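Levansucrase (PDB 1OYG) is a bacterial enzyme of the levansucrase/invertase family whose single chain folds as a five-bladed beta-propeller. Local coordinates at residues Pro40-Ser45 with Asp435-Gln440; Asn172-Asp177 with Asn181-Glu186. All coordinates share one frame; numbering follows the deposited sequence.

Interaction 1: Pro40-Ser45 with Asp435-Gln440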
loop_
_atom_site.group_PDB
_atom_site.type_symbol
_atom_site.label_atom_id
_atom_site.label_comp_id
_atom_site.label_asym_id
_atom_site.label_seq_id
_atom_site.Cartn_x
_atom_site.Cartn_y
_atom_site.Cartn_z
ATOM N N PRO A 40 7.844 -0.863 17.046
ATOM C CA PRO A 40 8.860 -0.987 18.098
ATOM C C PRO A 40 10.203 -0.387 17.694
ATOM O O PRO A 40 10.529 -0.301 16.507
ATOM C CB PRO A 40 8.975 -2.499 18.301
ATOM C CG PRO A 40 8.544 -3.088 17.014
ATOM C CD PRO A 40 7.500 -2.169 16.460
ATOM N N GLU A 41 10.964 0.039 18.692
ATOM C CA GLU A 41 12.317 0.524 18.482
ATOM C C GLU A 41 13.202 -0.606 17.965
ATOM O O GLU A 41 13.157 -1.730 18.474
ATOM C CB GLU A 41 12.880 1.085 19.788
ATOM C CG GLU A 41 14.272 1.681 19.669
ATOM C CD GLU A 41 14.595 2.615 20.818
ATOM O OE1 GLU A 41 15.013 2.121 21.883
ATOM O OE2 GLU A 41 14.421 3.843 20.667
ATOM N N PHE A 42 13.994 -0.296 16.945
ATOM C CA PHE A 42 14.924 -1.244 16.352
ATOM C C PHE A 42 16.354 -0.911 16.765
ATOM O O PHE A 42 16.677 0.236 17.092
ATOM C CB PHE A 42 14.800 -1.227 14.828
ATOM C CG PHE A 42 13.434 -1.605 14.328
ATOM C CD1 PHE A 42 12.942 -2.890 14.519
ATOM C CD2 PHE A 42 12.639 -0.680 13.667
ATOM C CE1 PHE A 42 11.684 -3.246 14.060
ATOM C CE2 PHE A 42 11.379 -1.028 13.204
ATOM C CZ PHE A 42 10.900 -2.317 13.402
ATOM N N ASP A 43 17.204 -1.931 16.727
ATOM C CA ASP A 43 18.592 -1.850 17.148
ATOM C C ASP A 43 19.444 -1.631 15.899
ATOM O O ASP A 43 19.619 -2.543 15.097
ATOM C CB ASP A 43 18.955 -3.164 17.851
ATOM C CG ASP A 43 20.355 -3.180 18.411
ATOM O OD1 ASP A 43 21.115 -2.211 18.220
ATOM O OD2 ASP A 43 20.777 -4.157 19.060
ATOM N N SER A 44 19.973 -0.422 15.740
ATOM C CA SER A 44 20.651 -0.031 14.502
ATOM C C SER A 44 21.929 -0.826 14.218
ATOM O O SER A 44 22.324 -0.951 13.061
ATOM C CB SER A 44 20.966 1.469 14.509
ATOM O OG SER A 44 21.887 1.792 15.531
ATOM N N SER A 45 22.574 -1.360 15.258
ATOM C CA SER A 45 23.822 -2.108 15.070
ATOM C C SER A 45 23.596 -3.549 14.562
ATOM O O SER A 45 24.563 -4.262 14.280
ATOM C CB SER A 45 24.683 -2.089 16.346
ATOM O OG SER A 45 24.045 -2.752 17.413
ATOM N N ASP A 435 8.270 -7.387 22.338
ATOM C CA ASP A 435 9.549 -8.021 22.018
ATOM C C ASP A 435 9.397 -9.145 21.001
ATOM O O ASP A 435 9.783 -10.286 21.244
ATOM C CB ASP A 435 10.227 -8.505 23.297
ATOM C CG ASP A 435 10.560 -7.363 24.235
ATOM O OD1 ASP A 435 10.753 -6.224 23.751
ATOM O OD2 ASP A 435 10.639 -7.509 25.469
ATOM N N SER A 436 8.822 -8.793 19.858
ATOM C CA SER A 436 8.535 -9.743 18.787
ATOM C C SER A 436 9.306 -9.435 17.502
ATOM O O SER A 436 8.893 -9.839 16.415
ATOM C CB SER A 436 7.034 -9.753 18.499
ATOM O OG SER A 436 6.598 -8.502 17.990
ATOM N N ILE A 437 10.434 -8.742 17.624
ATOM C CA ILE A 437 11.245 -8.408 16.459
ATOM C C ILE A 437 11.911 -9.670 15.906
ATOM O O ILE A 437 12.491 -10.462 16.650
ATOM C CB ILE A 437 12.291 -7.318 16.792
ATOM C CG1 ILE A 437 11.588 -6.002 17.144
ATOM C CG2 ILE A 437 13.239 -7.104 15.612
ATOM C CD1 ILE A 437 12.477 -5.007 17.849
ATOM N N LEU A 438 11.814 -9.825 14.591
ATOM C CA LEU A 438 12.299 -10.990 13.872
ATOM C C LEU A 438 13.504 -10.560 13.038
ATOM O O LEU A 438 14.033 -9.462 13.216
ATOM C CB LEU A 438 11.177 -11.547 12.980
ATOM C CG LEU A 438 9.857 -11.891 13.678
ATOM C CD1 LEU A 438 8.772 -12.228 12.669
ATOM C CD2 LEU A 438 10.055 -13.041 14.650
ATOM N N GLU A 439 13.942 -11.418 12.129
ATOM C CA GLU A 439 15.026 -11.074 11.223
ATOM C C GLU A 439 14.571 -10.033 10.202
ATOM O O GLU A 439 13.373 -9.826 9.995
ATOM C CB GLU A 439 15.526 -12.332 10.513
ATOM C CG GLU A 439 16.140 -13.369 11.444
ATOM C CD GLU A 439 17.338 -12.840 12.208
ATOM O OE1 GLU A 439 18.158 -12.121 11.604
ATOM O OE2 GLU A 439 17.461 -13.144 13.412
ATOM N N GLN A 440 15.533 -9.357 9.582
ATOM C CA GLN A 440 15.231 -8.406 8.519
ATOM C C GLN A 440 14.567 -9.115 7.345
ATOM O O GLN A 440 15.150 -10.029 6.757
ATOM C CB GLN A 440 16.502 -7.719 8.034
ATOM C CG GLN A 440 17.045 -6.669 8.968
ATOM C CD GLN A 440 18.294 -6.030 8.409
ATOM O OE1 GLN A 440 18.221 -5.163 7.531
ATOM N NE2 GLN A 440 19.440 -6.475 8.884
#
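Ile-437 pushes its ethyl branch towards the Pro-40 to Phe-42 loop, and nearly all of this contact gathers round that one side chain. Its terminal methyl CD1 comes within 3.4 Å of the backbone carbonyl oxygen of Glu-41 and lies 4.0 Å from CD1 of Phe-42. One carbon further back, CG1 stands 4.1 Å from CE1 of the same phenyl ring. The two side chains pass at a slant, so that the methyl comes obliquely to the ring. Pro-40 completes the group with CG of its pyrrolidine ring, 4.2 Å from CG1 of Ile-437. The branch gets there because CG1 lies beside the backbone N of Ile-437 (chi1 -65°) and the chain then runs extended to CD1. The phenyl ring is also met from its own loop, where Pro-40 O stands 3.4 Å above the ring plane, over its centre. Strand 416-426 lines this apolar patch, with Pro-419 touching both Phe-42 and Ile-437, and Phe-421 touching Pro-40.

Beyond the patch the contact soon thins out. Glu-41 gives it a backbone carbonyl but leads its carboxylate away from the C-terminal segment, and Ile-437 itself remains exposed. On the other segment Ser-436 OG is engaged by Val-433 O and Leu-422 N, which ties this loop to its own preceding residues and to strand 416-426.

With only 131 Å² buried and no polar bond between the two segments, the loop before strand 57-65 and the loop after strand 429-432 meet through van der Waals contact alone, consistent with a small attachment at the protein surface that depends on shape rather than on directional polar bonds.

Interaction 2: Asn172-Asp177 with Asn181-Glu186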
loop_
_atom_site.group_PDB
_atom_site.type_symbol
_atom_site.label_atom_id
_atom_site.label_comp_id
_atom_site.label_asym_id
_atom_site.label_seq_id
_atom_site.Cartn_x
_atom_site.Cartn_y
_atom_site.Cartn_z
ATOM N N ASN A 172 7.929 -15.920 -15.673
ATOM C CA ASN A 172 8.382 -17.282 -15.925
ATOM C C ASN A 172 9.716 -17.511 -15.239
ATOM O O ASN A 172 10.686 -16.823 -15.526
ATOM C CB ASN A 172 8.486 -17.533 -17.431
ATOM C CG ASN A 172 7.139 -17.441 -18.120
ATOM O OD1 ASN A 172 6.118 -17.819 -17.546
ATOM N ND2 ASN A 172 7.124 -16.919 -19.341
ATOM N N VAL A 173 9.742 -18.464 -14.313
ATOM C CA VAL A 173 10.902 -18.709 -13.461
ATOM C C VAL A 173 11.228 -20.197 -13.390
ATOM O O VAL A 173 10.383 -21.003 -12.993
ATOM C CB VAL A 173 10.643 -18.183 -12.028
ATOM C CG1 VAL A 173 11.821 -18.491 -11.100
ATOM C CG2 VAL A 173 10.356 -16.688 -12.051
ATOM N N SER A 174 12.456 -20.549 -13.763
ATOM C CA SER A 174 12.955 -21.914 -13.622
ATOM C C SER A 174 13.551 -22.124 -12.239
ATOM O O SER A 174 14.252 -21.254 -11.720
ATOM C CB SER A 174 14.028 -22.200 -14.671
ATOM O OG SER A 174 13.478 -22.172 -15.973
ATOM N N ALA A 175 13.273 -23.284 -11.651
ATOM C CA ALA A 175 13.740 -23.612 -10.310
ATOM C C ALA A 175 14.662 -24.824 -10.327
ATOM O O ALA A 175 14.383 -25.824 -10.990
ATOM C CB ALA A 175 12.556 -23.877 -9.395
ATOM N N SER A 176 15.762 -24.714 -9.593
ATOM C CA SER A 176 16.664 -25.833 -9.353
ATOM C C SER A 176 16.952 -25.933 -7.856
ATOM O O SER A 176 16.415 -25.158 -7.062
ATOM C CB SER A 176 17.957 -25.647 -10.149
ATOM O OG SER A 176 18.760 -24.619 -9.598
ATOM N N ASP A 177 17.805 -26.880 -7.473
ATOM C CA ASP A 177 18.131 -27.102 -6.065
ATOM C C ASP A 177 18.860 -25.915 -5.423
ATOM O O ASP A 177 18.820 -25.752 -4.196
ATOM C CB ASP A 177 18.988 -28.367 -5.901
ATOM C CG ASP A 177 18.265 -29.645 -6.335
ATOM O OD1 ASP A 177 17.035 -29.613 -6.568
ATOM O OD2 ASP A 177 18.856 -30.738 -6.462
ATOM N N ASN A 181 15.787 -18.671 -11.570
ATOM C CA ASN A 181 16.218 -17.862 -12.703
ATOM C C ASN A 181 15.002 -17.342 -13.463
ATOM O O ASN A 181 14.136 -18.118 -13.849
ATOM C CB ASN A 181 17.133 -18.684 -13.620
ATOM C CG ASN A 181 18.435 -19.087 -12.934
ATOM O OD1 ASN A 181 19.446 -18.393 -13.035
ATOM N ND2 ASN A 181 18.406 -20.202 -12.214
ATOM N N ILE A 182 14.921 -16.026 -13.644
ATOM C CA ILE A 182 13.836 -15.422 -14.414
ATOM C C ILE A 182 14.150 -15.584 -15.899
ATOM O O ILE A 182 15.177 -15.107 -16.379
ATOM C CB ILE A 182 13.646 -13.926 -14.050
ATOM C CG1 ILE A 182 13.240 -13.772 -12.582
ATOM C CG2 ILE A 182 12.593 -13.287 -14.953
ATOM C CD1 ILE A 182 13.435 -12.376 -12.028
ATOM N N ASN A 183 13.270 -16.273 -16.613
ATOM C CA ASN A 183 13.436 -16.508 -18.045
ATOM C C ASN A 183 12.801 -15.415 -18.895
ATOM O O ASN A 183 13.245 -15.149 -20.015
ATOM C CB ASN A 183 12.859 -17.877 -18.414
ATOM C CG ASN A 183 13.517 -19.001 -17.650
ATOM O OD1 ASN A 183 12.848 -19.811 -17.008
ATOM N ND2 ASN A 183 14.840 -19.045 -17.697
ATOM N N GLY A 184 11.777 -14.769 -18.351
ATOM C CA GLY A 184 11.059 -13.732 -19.064
ATOM C C GLY A 184 9.660 -13.574 -18.515
ATOM O O GLY A 184 9.328 -14.141 -17.479
ATOM N N VAL A 185 8.848 -12.792 -19.212
ATOM C CA VAL A 185 7.462 -12.575 -18.835
ATOM C C VAL A 185 6.534 -12.846 -20.010
ATOM O O VAL A 185 6.955 -12.883 -21.166
ATOM C CB VAL A 185 7.217 -11.138 -18.299
ATOM C CG1 VAL A 185 8.114 -10.848 -17.102
ATOM C CG2 VAL A 185 7.419 -10.089 -19.397
ATOM N N GLU A 186 5.263 -13.046 -19.691
ATOM C CA GLU A 186 4.219 -13.148 -20.698
ATOM C C GLU A 186 2.914 -12.620 -20.114
ATOM O O GLU A 186 2.846 -12.282 -18.934
ATOM C CB GLU A 186 4.066 -14.589 -21.185
ATOM C CG GLU A 186 3.604 -15.581 -20.136
ATOM C CD GLU A 186 3.565 -16.996 -20.676
ATOM O OE1 GLU A 186 4.648 -17.584 -20.854
ATOM O OE2 GLU A 186 2.458 -17.515 -20.942
HETATM O O HOH W 1 17.069 -22.253 -11.857
#
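Val-173 lays CG2 against CG1 of Ile-182, 4.1 Å away, the two aliphatic side chains crossing at a slant and both touching Met-97 of strand 94-101. Its CG1 branch, anti to the backbone N (chi1 177°), packs instead by the carbonyl oxygen of Asn-181. Val-173 and Ile-182 form a non-hydrogen-bonded pair in the antiparallel beta hairpin of strands 163-175 and 180-192, the latter an outermost strand of its sheet. Ser-174 and Asn-181 follow as a hydrogen-bonded pair, with N of each bonded to O of the other at 3.0 Å. Towards Asn-172 the register slips by one residue, a beta bulge that accommodates Asn-183: its N donates to Asn-172 O, while Asn-172 N donates to Gly-184 O. The Asn-183 side chain returns across the strands, and its OD1 accepts Ser-174 OG at 2.7 Å in the carbonyl plane, on a lone pair. On the Ser-174 face too, Asn-172 ND2 donates to Glu-186 OE1 over 3.0 Å, reaching the anti side of the carboxylate, somewhat out of its plane; the amide and carboxylate planes are 88° apart, and OD1 of Asn-172 is bonded by Gln-170 NE2.

How the interactions relate
The two contacts lie at separate surface sites of the propeller, with centres 33 Å apart and nearest atoms about 19 Å apart. Along the chain interaction 2 is nested inside interaction 1: the Pro-40 loop comes first, then both strands of the hairpin, and the Asp-435 loop only near the C-terminus. Interaction 2 is local, joining consecutive strands at the outer edge of their sheet. Interaction 1 is long-range, bringing together loops 390 residues apart beside the last antiparallel sheet, which contains strand 416-426. The hairpin thus belongs to the construction of one sheet, whereas the loop contact brings early and late parts of the chain together.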